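Local coordinates for protein acetyltransferase (Vibrio fischeri, PDB 3JVN) that probably transfers an acetyl group from acetyl-coenzyme A to an unidentified acceptor, as a member of the GNAT acetyltransferase family, at residues I5-E10 and M110-Q115; Y14-L19 and I68-G73; M87-D92 and Q115-Y120; L94-E99 and G104-L109. One frame throughout, in Å; residues are numbered along the deposited sequence.

Contacts 1, 3 and 4 follow helix 105-118 along one face of the sheet, whereas contact 2 sets helix 13-30 against the other face. Contact 2 is fully buried and purely apolar, two leucines meeting a phenylalanine. Contacts 3 and 4 are partly buried and hold the two ends of the same pair, strand 86-96 and helix 105-118, at centres about 19 Å apart; contact 3 adds an exposed tyrosine to its aliphatic packing. Contact 1 differs most: it lies at the surface, joins the edge strand 4-7 to the helix, and relies largely on a sulfate between arginine-bearing segments. Ile-71, next to Phe-70 of contact 2, touches Ile-113 and Met-110 on the opposite sheet face.

Contact 1. Residues I5-E10 and M110-Q115; sequences IRRAKE and MMRIEQ. With SO4 (sulfate ion), chain B.
An anion site at the edge of the GNAT sheet joins Arg-7, at the end of strand 4-7, to Arg-112 on helix 105-118. A sulfate, probably from the crystallisation liquor, sits between them. Arg-112 grips it twice from the edge of its guanidinium: NE donates to sulfate O4 (2.9 Å) and NH2 to sulfate O2 (2.6 Å, N-H...O angle 165°), a pair of bonds that probably sets the in-plane orientation of the group. From the strand, the backbone N of Arg-7 reaches sulfate O1 at 2.8 Å. The Arg-7 side chain curls round the same ion and offers a guanidinium face, with NH2 3.4 Å from sulfate O2, a charge contact without a hydrogen bond. Within the helix, OE1 of Gln-115 lies over the centre of one face of the Arg-112 guanidinium, 3.5 Å above its plane. The aliphatic part is small: Ile-5 CG2 rests 3.7 Å from Arg-112 CG, and the two side chains run past each other in opposite directions. Beyond the bend at chi2 (69°), the arginine turns toward the ion. Donors from two segments, a main-chain N-H of the edge strand and a bidentate guanidinium edge from the neighbouring helix, thus converge on one anion at the rim of the GNAT alpha/beta sheet.

Contact 2. Residues Y14-L19 and I68-G73; sequences YCLNSL and IGFITG
Helix 13-30 packs against strand 67-79, with the CA atoms of Leu-19 and Gly-69 7.7 Å apart and those of Leu-16 and Phe-70 8.2 Å apart. This is helix-on-sheet packing of the GNAT alpha/beta fold, on the sheet face opposite helix 105-118. The strand alternates: Phe-70 points toward helix 13-30, while its neighbour Ile-71 packs on Leu-109, Met-110 and Ile-113 of the other helix. Just before Phe-70, Ile-68 and Gly-69 both pair with Ala-61 on strand 56-62, forming a classic beta bulge.

Leu-16 and Leu-19, one helical turn apart, meet the Phe-70 ring at CG and at CD1 and CE1 respectively. Leu-16 turns its CD2 methyl to the root of the ring, 4.1 Å from Phe-70 CG, the two side chains crossing at a slant, and it also touches Val-60. Leu-19 takes the CD1-CE1 side, its side chain and that of Phe-70 sliding past each other in opposite directions. Phe-70 holds CG between its backbone N and carbonyl carbon (chi1 70°), which brings the CG end of the ring to Leu-16 and the CD1-CE1 side to Leu-19. The touching leucine atoms lie oblique to the ring plane, and all three residues are buried. Phe-70 also packs on Tyr-95 of strand 86-96. On the Leu-19 side the methylene CB is 3.7 Å from Phe-70 CE1, and methyl CD1 is 4.1 Å from Phe-70 CD1.

Contact 3. Residues M87-D92 and Q115-Y120; sequences MMATID and QELKDY
Apolar packing of Met-87 and Ala-89 on strand 86-96 against helix 105-118, through Leu-117 in its last turn and Tyr-120 just beyond it, closes one end of a beta-alpha-beta unit. It runs from the buried sheet face out to the surface. The inner pair is Ala-89 and Leu-117. The alanine methyl points toward the helix and sits in the fork of the leucine, 3.8 Å from Leu-117 CD1 and 4.1 Å from Leu-117 CD2. So small a side chain is consistent with the 7.5 Å approach of the CA atoms of Ala-89 and Leu-117. Leu-117 also reaches Ile-125, Phe-75 and Met-57, and thus spans several strands.

The outer pair is Met-87, a selenomethionine, and Tyr-120. The methionine leaves its backbone with CG opposite the amide nitrogen (chi1 178°), and bends at chi2 and chi3 bring CE to Tyr-120 CD2, at 3.9 Å, the two side chains crossing at a slant. Its CG lies 3.8 Å from Tyr-120 O, so the side chain also covers the backbone where the chain leaves the helix. There Tyr-120 N bonds to Leu-117 O (2.9 Å). The tyrosine ring carries Glu-116 O at its edge, in plane, and meets Phe-75 of strand 67-79 with the ring planes about 35° apart.

On the other side of strand 86-96, Met-88 packs on Phe-126 of the second subunit. Ala-89 is also bonded through its backbone to strand 124-127, the parallel neighbour to which the helix returns the chain, as in a beta-alpha-beta crossover.

Contact 4. Residues L94-E99 and G104-L109; sequences LYIEKE and GVAEQL
Val-105 makes the first touch on Ile-96, its CB lying 4.4 Å from Ile-96 CG2. It follows Gly-104, whose positive phi (76°) turns the chain into the helix and whose O accepts the N-H of Gln-108. Val-105 also packs on Ile-68 of strand 67-79. Next comes Ala-106, with its methyl 4.4 Å from Ile-96 CD1; the isoleucine thus divides its branches between two consecutive residues, CG2 to the valine and CD1 to the alanine. Arg-101, Gly-104 and Ala-106 fit the Arg/Gln-X-X-Gly-X-Gly/Ala signature by which GNAT enzymes join the fourth strand to the following helix, a loop that in relatives binds the pyrophosphate of acetyl-coenzyme A and probably does so here. Arg-101 NH1 is hydrogen-bonded to the backbone O of Ile-96. The axes of the short segments, strand 94-96 and helix 105-109, run roughly antiparallel, at 147°, and 9.4 Å apart. One turn after Val-105, Leu-109 reaches Leu-94. Their side chains meet obliquely through single methyls, Leu-109 CD1 and Leu-94 CD2, 3.9 Å apart. On Leu-109 this is the methyl that extends the chain (chi2 172°), on Leu-94 the side branch, and both residues also pack on Ile-71 of strand 67-79.

Contact 1. Residues I5-E10 and M110-Q115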
loop_
_atom_site.group_PDB
_atom_site.type_symbol
_atom_site.label_atom_id
_atom_site.label_comp_id
_atom_site.label_asym_id
_atom_site.label_seq_id
_atom_site.Cartn_x
_atom_site.Cartn_y
_atom_site.Cartn_z
ATOM N N ILE A 5 11.943 24.014 -10.905
ATOM C CA ILE A 5 11.251 22.733 -11.012
ATOM C C ILE A 5 9.936 22.897 -11.769
ATOM O O ILE A 5 9.139 23.792 -11.473
ATOM C CB ILE A 5 10.965 22.115 -9.617
ATOM C CG1 ILE A 5 12.268 21.636 -8.972
ATOM C CG2 ILE A 5 10.021 20.931 -9.754
ATOM C CD1 ILE A 5 13.225 22.742 -8.625
ATOM N N ARG A 6 9.719 22.031 -12.754
ATOM C CA ARG A 6 8.506 22.087 -13.564
ATOM C C ARG A 6 8.065 20.736 -14.103
ATOM O O ARG A 6 8.824 19.768 -14.090
ATOM C CB ARG A 6 8.702 23.043 -14.744
ATOM C CG ARG A 6 10.046 22.919 -15.434
ATOM C CD ARG A 6 10.047 23.568 -16.825
ATOM N NE ARG A 6 9.679 22.599 -17.858
ATOM C CZ ARG A 6 10.526 22.077 -18.747
ATOM N NH1 ARG A 6 10.095 21.193 -19.637
ATOM N NH2 ARG A 6 11.796 22.454 -18.768
ATOM N N ARG A 7 6.821 20.671 -14.563
ATOM C CA ARG A 7 6.302 19.439 -15.128
ATOM C C ARG A 7 6.972 19.280 -16.490
ATOM O O ARG A 7 7.097 20.243 -17.251
ATOM C CB ARG A 7 4.787 19.515 -15.309
ATOM C CG ARG A 7 4.361 20.468 -16.394
ATOM C CD ARG A 7 2.953 20.190 -16.862
ATOM N NE ARG A 7 1.961 21.073 -16.257
ATOM C CZ ARG A 7 1.574 21.026 -14.987
ATOM N NH1 ARG A 7 0.659 21.878 -14.546
ATOM N NH2 ARG A 7 2.094 20.129 -14.159
ATOM N N ALA A 8 7.419 18.065 -16.784
ATOM C CA ALA A 8 8.080 17.766 -18.047
ATOM C C ALA A 8 7.154 17.973 -19.242
ATOM O O ALA A 8 5.940 18.119 -19.101
ATOM C CB ALA A 8 8.593 16.339 -18.032
ATOM N N LYS A 9 7.751 17.988 -20.424
ATOM C CA LYS A 9 7.012 18.180 -21.660
ATOM C C LYS A 9 7.557 17.262 -22.742
ATOM O O LYS A 9 8.639 16.688 -22.602
ATOM C CB LYS A 9 7.120 19.632 -22.130
ATOM C CG LYS A 9 6.517 20.666 -21.193
ATOM C CD LYS A 9 6.468 22.028 -21.875
ATOM C CE LYS A 9 7.863 22.499 -22.286
ATOM N NZ LYS A 9 7.859 23.706 -23.165
ATOM N N GLU A 10 6.797 17.135 -23.824
ATOM C CA GLU A 10 7.184 16.296 -24.944
ATOM C C GLU A 10 8.546 16.742 -25.507
ATOM O O GLU A 10 9.268 15.944 -26.116
ATOM C CB GLU A 10 6.098 16.365 -26.023
ATOM C CG GLU A 10 6.213 15.308 -27.114
ATOM C CD GLU A 10 5.150 15.457 -28.199
ATOM O OE1 GLU A 10 5.055 16.564 -28.785
ATOM O OE2 GLU A 10 4.429 14.467 -28.481
HETATM N N MSE A 110 11.380 16.022 -4.830
HETATM C CA MSE A 110 10.527 15.215 -3.967
HETATM C C MSE A 110 9.430 16.114 -3.414
HETATM O O MSE A 110 8.324 15.663 -3.117
HETATM C CB MSE A 110 11.332 14.642 -2.796
HETATM C CG MSE A 110 12.098 13.348 -3.097
HETATM SE SE MSE A 110 10.905 11.817 -3.400
HETATM C CE MSE A 110 9.498 12.322 -2.147
HETATM N N MSE A 111 9.767 17.392 -3.268
HETATM C CA MSE A 111 8.855 18.400 -2.742
HETATM C C MSE A 111 7.720 18.656 -3.726
HETATM O O MSE A 111 6.559 18.821 -3.340
HETATM C CB MSE A 111 9.614 19.708 -2.494
HETATM C CG MSE A 111 9.360 20.342 -1.126
HETATM SE SE MSE A 111 10.076 19.284 0.351
HETATM C CE MSE A 111 8.511 18.209 0.753
ATOM N N ARG A 112 8.075 18.702 -5.004
ATOM C CA ARG A 112 7.101 18.944 -6.053
ATOM C C ARG A 112 6.129 17.764 -6.186
ATOM O O ARG A 112 4.915 17.939 -6.080
ATOM C CB ARG A 112 7.816 19.175 -7.388
ATOM C CG ARG A 112 6.879 19.515 -8.537
ATOM C CD ARG A 112 6.255 20.899 -8.361
ATOM N NE ARG A 112 5.204 21.177 -9.341
ATOM C CZ ARG A 112 4.079 20.470 -9.451
ATOM N NH1 ARG A 112 3.847 19.436 -8.643
ATOM N NH2 ARG A 112 3.180 20.797 -10.368
ATOM N N ILE A 113 6.657 16.562 -6.403
ATOM C CA ILE A 113 5.787 15.410 -6.564
ATOM C C ILE A 113 4.810 15.213 -5.400
ATOM O O ILE A 113 3.663 14.795 -5.613
ATOM C CB ILE A 113 6.597 14.105 -6.820
ATOM C CG1 ILE A 113 5.622 12.973 -7.179
ATOM C CG2 ILE A 113 7.455 13.748 -5.613
ATOM C CD1 ILE A 113 6.259 11.793 -7.916
ATOM N N GLU A 114 5.251 15.521 -4.179
ATOM C CA GLU A 114 4.394 15.384 -3.001
ATOM C C GLU A 114 3.303 16.458 -3.017
ATOM O O GLU A 114 2.215 16.257 -2.490
ATOM C CB GLU A 114 5.212 15.522 -1.716
ATOM C CG GLU A 114 6.305 14.482 -1.518
ATOM C CD GLU A 114 7.110 14.726 -0.244
ATOM O OE1 GLU A 114 8.118 14.020 -0.017
ATOM O OE2 GLU A 114 6.735 15.632 0.531
ATOM N N GLN A 115 3.594 17.601 -3.622
ATOM C CA GLN A 115 2.606 18.661 -3.690
ATOM C C GLN A 115 1.392 18.140 -4.445
ATOM O O GLN A 115 0.274 18.192 -3.940
ATOM C CB GLN A 115 3.188 19.869 -4.409
ATOM C CG GLN A 115 2.304 21.096 -4.395
ATOM C CD GLN A 115 2.848 22.179 -5.311
ATOM O OE1 GLN A 115 2.774 22.059 -6.535
ATOM N NE2 GLN A 115 3.413 23.233 -4.725
HETATM S S SO4 B . 4.580 23.165 -12.625
HETATM O O1 SO4 B . 4.858 22.626 -13.976
HETATM O O2 SO4 B . 3.275 22.665 -12.161
HETATM O O3 SO4 B . 4.529 24.638 -12.694
HETATM O O4 SO4 B . 5.648 22.750 -11.684
#

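Contact 2. Residues Y14-L19 and I68-G73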
loop_
_atom_site.group_PDB
_atom_site.type_symbol
_atom_site.label_atom_id
_atom_site.label_comp_id
_atom_site.label_asym_id
_atom_site.label_seq_id
_atom_site.Cartn_x
_atom_site.Cartn_y
_atom_site.Cartn_z
ATOM N N TYR A 14 13.802 13.922 -25.451
ATOM C CA TYR A 14 15.142 13.688 -25.970
ATOM C C TYR A 14 16.165 13.694 -24.817
ATOM O O TYR A 14 16.969 12.771 -24.688
ATOM C CB TYR A 14 15.483 14.759 -27.019
ATOM C CG TYR A 14 16.679 14.414 -27.876
ATOM C CD1 TYR A 14 16.542 13.638 -29.033
ATOM C CD2 TYR A 14 17.959 14.812 -27.498
ATOM C CE1 TYR A 14 17.657 13.265 -29.792
ATOM C CE2 TYR A 14 19.075 14.440 -28.235
ATOM C CZ TYR A 14 18.923 13.668 -29.380
ATOM O OH TYR A 14 20.046 13.289 -30.078
ATOM N N CYS A 15 16.111 14.727 -23.975
ATOM C CA CYS A 15 17.013 14.858 -22.824
ATOM C C CYS A 15 16.810 13.696 -21.868
ATOM O O CYS A 15 17.763 13.065 -21.398
ATOM C CB CYS A 15 16.721 16.148 -22.060
ATOM S SG CYS A 15 16.488 17.581 -23.119
ATOM N N LEU A 16 15.544 13.425 -21.578
ATOM C CA LEU A 16 15.195 12.356 -20.669
ATOM C C LEU A 16 15.782 11.001 -21.064
ATOM O O LEU A 16 16.243 10.270 -20.195
ATOM C CB LEU A 16 13.668 12.313 -20.504
ATOM C CG LEU A 16 13.153 13.630 -19.886
ATOM C CD1 LEU A 16 11.648 13.593 -19.665
ATOM C CD2 LEU A 16 13.870 13.870 -18.550
ATOM N N ASN A 17 15.785 10.666 -22.355
ATOM C CA ASN A 17 16.369 9.394 -22.799
ATOM C C ASN A 17 17.803 9.263 -22.276
ATOM O O ASN A 17 18.197 8.207 -21.777
ATOM C CB ASN A 17 16.378 9.285 -24.327
ATOM C CG ASN A 17 15.018 8.925 -24.892
ATOM O OD1 ASN A 17 14.196 8.316 -24.208
ATOM N ND2 ASN A 17 14.783 9.276 -26.147
ATOM N N SER A 18 18.558 10.355 -22.381
ATOM C CA SER A 18 19.948 10.431 -21.933
ATOM C C SER A 18 20.113 10.364 -20.420
ATOM O O SER A 18 20.970 9.648 -19.931
ATOM C CB SER A 18 20.586 11.721 -22.459
ATOM O OG SER A 18 21.849 11.930 -21.869
ATOM N N LEU A 19 19.311 11.121 -19.683
ATOM C CA LEU A 19 19.401 11.111 -18.222
ATOM C C LEU A 19 18.842 9.793 -17.686
ATOM O O LEU A 19 19.271 9.304 -16.640
ATOM C CB LEU A 19 18.621 12.287 -17.615
ATOM C CG LEU A 19 19.018 13.710 -18.021
ATOM C CD1 LEU A 19 17.955 14.709 -17.566
ATOM C CD2 LEU A 19 20.362 14.052 -17.436
ATOM N N ILE A 68 18.893 19.405 -15.464
ATOM C CA ILE A 68 19.911 18.749 -14.652
ATOM C C ILE A 68 19.338 17.714 -13.693
ATOM O O ILE A 68 20.051 17.173 -12.844
ATOM C CB ILE A 68 20.764 19.792 -13.857
ATOM C CG1 ILE A 68 19.861 20.841 -13.176
ATOM C CG2 ILE A 68 21.766 20.467 -14.790
ATOM C CD1 ILE A 68 19.218 20.370 -11.892
ATOM N N GLY A 69 18.050 17.425 -13.840
ATOM C CA GLY A 69 17.429 16.440 -12.976
ATOM C C GLY A 69 15.958 16.215 -13.257
ATOM O O GLY A 69 15.301 17.031 -13.895
ATOM N N PHE A 70 15.442 15.085 -12.788
ATOM C CA PHE A 70 14.036 14.753 -12.965
ATOM C C PHE A 70 13.619 13.731 -11.904
ATOM O O PHE A 70 14.457 13.113 -11.243
ATOM C CB PHE A 70 13.778 14.185 -14.374
ATOM C CG PHE A 70 14.353 12.814 -14.592
ATOM C CD1 PHE A 70 15.712 12.640 -14.860
ATOM C CD2 PHE A 70 13.550 11.688 -14.455
ATOM C CE1 PHE A 70 16.260 11.358 -14.978
ATOM C CE2 PHE A 70 14.085 10.409 -14.569
ATOM C CZ PHE A 70 15.439 10.243 -14.829
ATOM N N ILE A 71 12.314 13.583 -11.731
ATOM C CA ILE A 71 11.768 12.633 -10.778
ATOM C C ILE A 71 10.547 12.073 -11.485
ATOM O O ILE A 71 9.932 12.763 -12.300
ATOM C CB ILE A 71 11.392 13.309 -9.413
ATOM C CG1 ILE A 71 10.909 12.229 -8.422
ATOM C CG2 ILE A 71 10.371 14.413 -9.629
ATOM C CD1 ILE A 71 10.728 12.730 -7.005
ATOM N N THR A 72 10.210 10.821 -11.184
ATOM C CA THR A 72 9.094 10.155 -11.840
ATOM C C THR A 72 8.197 9.408 -10.859
ATOM O O THR A 72 8.699 8.690 -9.998
ATOM C CB THR A 72 9.643 9.187 -12.947
ATOM O OG1 THR A 72 8.763 9.183 -14.083
ATOM C CG2 THR A 72 9.777 7.781 -12.414
ATOM N N GLY A 73 6.877 9.569 -10.991
ATOM C CA GLY A 73 5.951 8.889 -10.095
ATOM C C GLY A 73 4.596 8.620 -10.733
ATOM O O GLY A 73 4.239 9.285 -11.710
#

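Contact 3. Residues M87-D92 and Q115-Y120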
loop_
_atom_site.group_PDB
_atom_site.type_symbol
_atom_site.label_atom_id
_atom_site.label_comp_id
_atom_site.label_asym_id
_atom_site.label_seq_id
_atom_site.Cartn_x
_atom_site.Cartn_y
_atom_site.Cartn_z
HETATM N N MSE A 87 -6.907 5.717 -2.862
HETATM C CA MSE A 87 -5.933 6.363 -3.719
HETATM C C MSE A 87 -4.530 6.333 -3.126
HETATM O O MSE A 87 -4.299 6.783 -2.002
HETATM C CB MSE A 87 -6.334 7.810 -3.996
HETATM C CG MSE A 87 -5.313 8.581 -4.855
HETATM SE SE MSE A 87 -5.224 8.018 -6.720
HETATM C CE MSE A 87 -5.463 9.748 -7.548
HETATM N N MSE A 88 -3.592 5.795 -3.895
HETATM C CA MSE A 88 -2.204 5.725 -3.467
HETATM C C MSE A 88 -1.330 6.072 -4.649
HETATM O O MSE A 88 -1.822 6.273 -5.761
HETATM C CB MSE A 88 -1.858 4.321 -2.975
HETATM C CG MSE A 88 -2.789 3.775 -1.920
HETATM SE SE MSE A 88 -2.100 2.122 -1.210
HETATM C CE MSE A 88 -3.385 1.852 0.206
ATOM N N ALA A 89 -0.031 6.136 -4.412
ATOM C CA ALA A 89 0.895 6.461 -5.474
ATOM C C ALA A 89 2.254 5.821 -5.254
ATOM O O ALA A 89 2.524 5.241 -4.201
ATOM C CB ALA A 89 1.048 7.992 -5.615
ATOM N N THR A 90 3.116 5.955 -6.259
ATOM C CA THR A 90 4.460 5.391 -6.206
ATOM C C THR A 90 5.482 6.333 -6.853
ATOM O O THR A 90 5.260 6.846 -7.948
ATOM C CB THR A 90 4.526 4.027 -6.958
ATOM O OG1 THR A 90 3.423 3.204 -6.560
ATOM C CG2 THR A 90 5.824 3.299 -6.639
ATOM N N ILE A 91 6.591 6.562 -6.163
ATOM C CA ILE A 91 7.666 7.386 -6.701
ATOM C C ILE A 91 8.611 6.339 -7.269
ATOM O O ILE A 91 9.129 5.488 -6.540
ATOM C CB ILE A 91 8.358 8.232 -5.595
ATOM C CG1 ILE A 91 7.408 9.340 -5.139
ATOM C CG2 ILE A 91 9.627 8.865 -6.128
ATOM C CD1 ILE A 91 7.848 10.080 -3.905
ATOM N N ASP A 92 8.808 6.392 -8.582
ATOM C CA ASP A 92 9.638 5.417 -9.262
ATOM C C ASP A 92 11.138 5.735 -9.360
ATOM O O ASP A 92 11.959 5.091 -8.706
ATOM C CB ASP A 92 9.048 5.166 -10.655
ATOM C CG ASP A 92 7.607 4.687 -10.594
ATOM O OD1 ASP A 92 6.734 5.277 -11.278
ATOM O OD2 ASP A 92 7.348 3.707 -9.857
ATOM N N GLN A 115 3.594 17.601 -3.622
ATOM C CA GLN A 115 2.606 18.661 -3.690
ATOM C C GLN A 115 1.392 18.140 -4.445
ATOM O O GLN A 115 0.274 18.192 -3.940
ATOM C CB GLN A 115 3.188 19.869 -4.409
ATOM C CG GLN A 115 2.304 21.096 -4.395
ATOM C CD GLN A 115 2.848 22.179 -5.311
ATOM O OE1 GLN A 115 2.774 22.059 -6.535
ATOM N NE2 GLN A 115 3.413 23.233 -4.725
ATOM N N GLU A 116 1.622 17.638 -5.657
ATOM C CA GLU A 116 0.551 17.092 -6.487
ATOM C C GLU A 116 -0.088 15.871 -5.833
ATOM O O GLU A 116 -1.298 15.658 -5.926
ATOM C CB GLU A 116 1.094 16.715 -7.861
ATOM C CG GLU A 116 1.047 17.858 -8.857
ATOM C CD GLU A 116 -0.325 18.032 -9.478
ATOM O OE1 GLU A 116 -0.711 17.188 -10.313
ATOM O OE2 GLU A 116 -1.023 19.004 -9.119
ATOM N N LEU A 117 0.736 15.069 -5.172
ATOM C CA LEU A 117 0.252 13.884 -4.490
ATOM C C LEU A 117 -0.722 14.260 -3.384
ATOM O O LEU A 117 -1.845 13.761 -3.344
ATOM C CB LEU A 117 1.432 13.126 -3.901
ATOM C CG LEU A 117 1.619 11.744 -4.519
ATOM C CD1 LEU A 117 1.352 11.790 -6.029
ATOM C CD2 LEU A 117 3.032 11.264 -4.228
ATOM N N LYS A 118 -0.268 15.141 -2.490
ATOM C CA LYS A 118 -1.053 15.616 -1.362
ATOM C C LYS A 118 -2.389 16.196 -1.780
ATOM O O LYS A 118 -3.429 15.869 -1.198
ATOM C CB LYS A 118 -0.290 16.691 -0.583
ATOM C CG LYS A 118 0.468 16.180 0.646
ATOM C CD LYS A 118 1.906 15.763 0.341
ATOM C CE LYS A 118 2.845 16.970 0.264
ATOM N NZ LYS A 118 2.919 17.713 1.561
ATOM N N ASP A 119 -2.379 17.069 -2.781
ATOM C CA ASP A 119 -3.640 17.650 -3.194
ATOM C C ASP A 119 -4.499 16.687 -4.018
ATOM O O ASP A 119 -5.603 17.031 -4.420
ATOM C CB ASP A 119 -3.399 19.003 -3.892
ATOM C CG ASP A 119 -2.612 18.875 -5.158
ATOM O OD1 ASP A 119 -2.049 19.893 -5.614
ATOM O OD2 ASP A 119 -2.569 17.753 -5.701
ATOM N N TYR A 120 -3.993 15.474 -4.248
ATOM C CA TYR A 120 -4.744 14.437 -4.965
ATOM C C TYR A 120 -5.254 13.408 -3.952
ATOM O O TYR A 120 -5.687 12.308 -4.315
ATOM C CB TYR A 120 -3.883 13.701 -5.998
ATOM C CG TYR A 120 -4.102 14.183 -7.407
ATOM C CD1 TYR A 120 -3.411 15.287 -7.893
ATOM C CD2 TYR A 120 -5.063 13.585 -8.228
ATOM C CE1 TYR A 120 -3.670 15.801 -9.156
ATOM C CE2 TYR A 120 -5.341 14.082 -9.502
ATOM C CZ TYR A 120 -4.635 15.198 -9.958
ATOM O OH TYR A 120 -4.896 15.698 -11.216
#

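Contact 4. Residues L94-E99 and G104-L109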
loop_
_atom_site.group_PDB
_atom_site.type_symbol
_atom_site.label_atom_id
_atom_site.label_comp_id
_atom_site.label_asym_id
_atom_site.label_seq_id
_atom_site.Cartn_x
_atom_site.Cartn_y
_atom_site.Cartn_z
ATOM N N LEU A 94 14.472 8.817 -9.852
ATOM C CA LEU A 94 14.927 10.163 -9.564
ATOM C C LEU A 94 16.411 10.225 -9.910
ATOM O O LEU A 94 17.192 9.407 -9.432
ATOM C CB LEU A 94 14.696 10.476 -8.081
ATOM C CG LEU A 94 14.640 11.950 -7.656
ATOM C CD1 LEU A 94 14.376 12.045 -6.154
ATOM C CD2 LEU A 94 15.949 12.642 -8.002
ATOM N N TYR A 95 16.802 11.185 -10.745
ATOM C CA TYR A 95 18.203 11.309 -11.132
ATOM C C TYR A 95 18.715 12.735 -11.145
ATOM O O TYR A 95 17.999 13.656 -11.538
ATOM C CB TYR A 95 18.438 10.676 -12.511
ATOM C CG TYR A 95 19.857 10.849 -13.019
ATOM C CD1 TYR A 95 20.203 11.928 -13.838
ATOM C CD2 TYR A 95 20.862 9.957 -12.650
ATOM C CE1 TYR A 95 21.513 12.109 -14.274
ATOM C CE2 TYR A 95 22.176 10.133 -13.082
ATOM C CZ TYR A 95 22.495 11.207 -13.892
ATOM O OH TYR A 95 23.793 11.381 -14.318
ATOM N N ILE A 96 19.963 12.909 -10.711
ATOM C CA ILE A 96 20.598 14.222 -10.692
ATOM C C ILE A 96 22.002 14.117 -11.277
ATOM O O ILE A 96 22.735 13.172 -10.994
ATOM C CB ILE A 96 20.731 14.803 -9.256
ATOM C CG1 ILE A 96 19.426 14.622 -8.476
ATOM C CG2 ILE A 96 21.074 16.286 -9.334
ATOM C CD1 ILE A 96 19.385 13.340 -7.649
ATOM N N GLU A 97 22.371 15.083 -12.108
ATOM C CA GLU A 97 23.694 15.087 -12.709
ATOM C C GLU A 97 24.701 15.069 -11.581
ATOM O O GLU A 97 24.532 15.782 -10.589
ATOM C CB GLU A 97 23.883 16.342 -13.544
ATOM C CG GLU A 97 22.954 16.416 -14.736
ATOM C CD GLU A 97 23.351 15.456 -15.837
ATOM O OE1 GLU A 97 22.844 15.613 -16.970
ATOM O OE2 GLU A 97 24.161 14.538 -15.569
ATOM N N LYS A 98 25.744 14.253 -11.736
ATOM C CA LYS A 98 26.790 14.117 -10.719
ATOM C C LYS A 98 27.412 15.479 -10.406
ATOM O O LYS A 98 28.005 15.682 -9.347
ATOM C CB LYS A 98 27.866 13.121 -11.196
ATOM C CG LYS A 98 27.326 11.694 -11.459
ATOM C CD LYS A 98 28.419 10.599 -11.457
ATOM C CE LYS A 98 29.071 10.436 -10.063
ATOM N NZ LYS A 98 30.151 9.379 -9.931
ATOM N N GLU A 99 27.234 16.424 -11.322
ATOM C CA GLU A 99 27.772 17.765 -11.155
ATOM C C GLU A 99 26.832 18.666 -10.346
ATOM O O GLU A 99 27.234 19.735 -9.882
ATOM C CB GLU A 99 28.021 18.376 -12.530
ATOM C CG GLU A 99 28.729 19.710 -12.503
ATOM C CD GLU A 99 28.557 20.466 -13.794
ATOM O OE1 GLU A 99 28.936 19.917 -14.851
ATOM O OE2 GLU A 99 28.036 21.600 -13.750
ATOM N N GLY A 104 20.564 20.115 -2.968
ATOM C CA GLY A 104 19.160 20.165 -2.595
ATOM C C GLY A 104 18.169 20.063 -3.739
ATOM O O GLY A 104 16.976 20.304 -3.551
ATOM N N VAL A 105 18.655 19.710 -4.925
ATOM C CA VAL A 105 17.793 19.573 -6.091
ATOM C C VAL A 105 16.847 18.378 -5.930
ATOM O O VAL A 105 15.737 18.370 -6.466
ATOM C CB VAL A 105 18.636 19.411 -7.370
ATOM C CG1 VAL A 105 17.739 19.443 -8.595
ATOM C CG2 VAL A 105 19.672 20.517 -7.435
ATOM N N ALA A 106 17.290 17.372 -5.180
ATOM C CA ALA A 106 16.468 16.194 -4.934
ATOM C C ALA A 106 15.247 16.590 -4.100
ATOM O O ALA A 106 14.119 16.260 -4.467
ATOM C CB ALA A 106 17.275 15.132 -4.208
ATOM N N GLU A 107 15.476 17.305 -2.991
ATOM C CA GLU A 107 14.387 17.746 -2.110
ATOM C C GLU A 107 13.373 18.586 -2.862
ATOM O O GLU A 107 12.174 18.416 -2.667
ATOM C CB GLU A 107 14.919 18.549 -0.899
ATOM C CG GLU A 107 13.799 19.170 -0.007
ATOM C CD GLU A 107 14.230 19.527 1.436
ATOM O OE1 GLU A 107 14.534 18.603 2.233
ATOM O OE2 GLU A 107 14.243 20.736 1.784
ATOM N N GLN A 108 13.836 19.489 -3.719
ATOM C CA GLN A 108 12.896 20.315 -4.464
ATOM C C GLN A 108 12.107 19.496 -5.491
ATOM O O GLN A 108 11.056 19.936 -5.962
ATOM C CB GLN A 108 13.617 21.500 -5.120
ATOM C CG GLN A 108 14.909 21.151 -5.817
ATOM C CD GLN A 108 15.747 22.378 -6.144
ATOM O OE1 GLN A 108 16.067 23.181 -5.264
ATOM N NE2 GLN A 108 16.122 22.518 -7.411
ATOM N N LEU A 109 12.605 18.303 -5.821
ATOM C CA LEU A 109 11.914 17.414 -6.755
ATOM C C LEU A 109 10.926 16.555 -5.959
ATOM O O LEU A 109 9.779 16.380 -6.360
ATOM C CB LEU A 109 12.912 16.518 -7.496
ATOM C CG LEU A 109 13.764 17.165 -8.592
ATOM C CD1 LEU A 109 14.817 16.183 -9.062
ATOM C CD2 LEU A 109 12.888 17.593 -9.751
#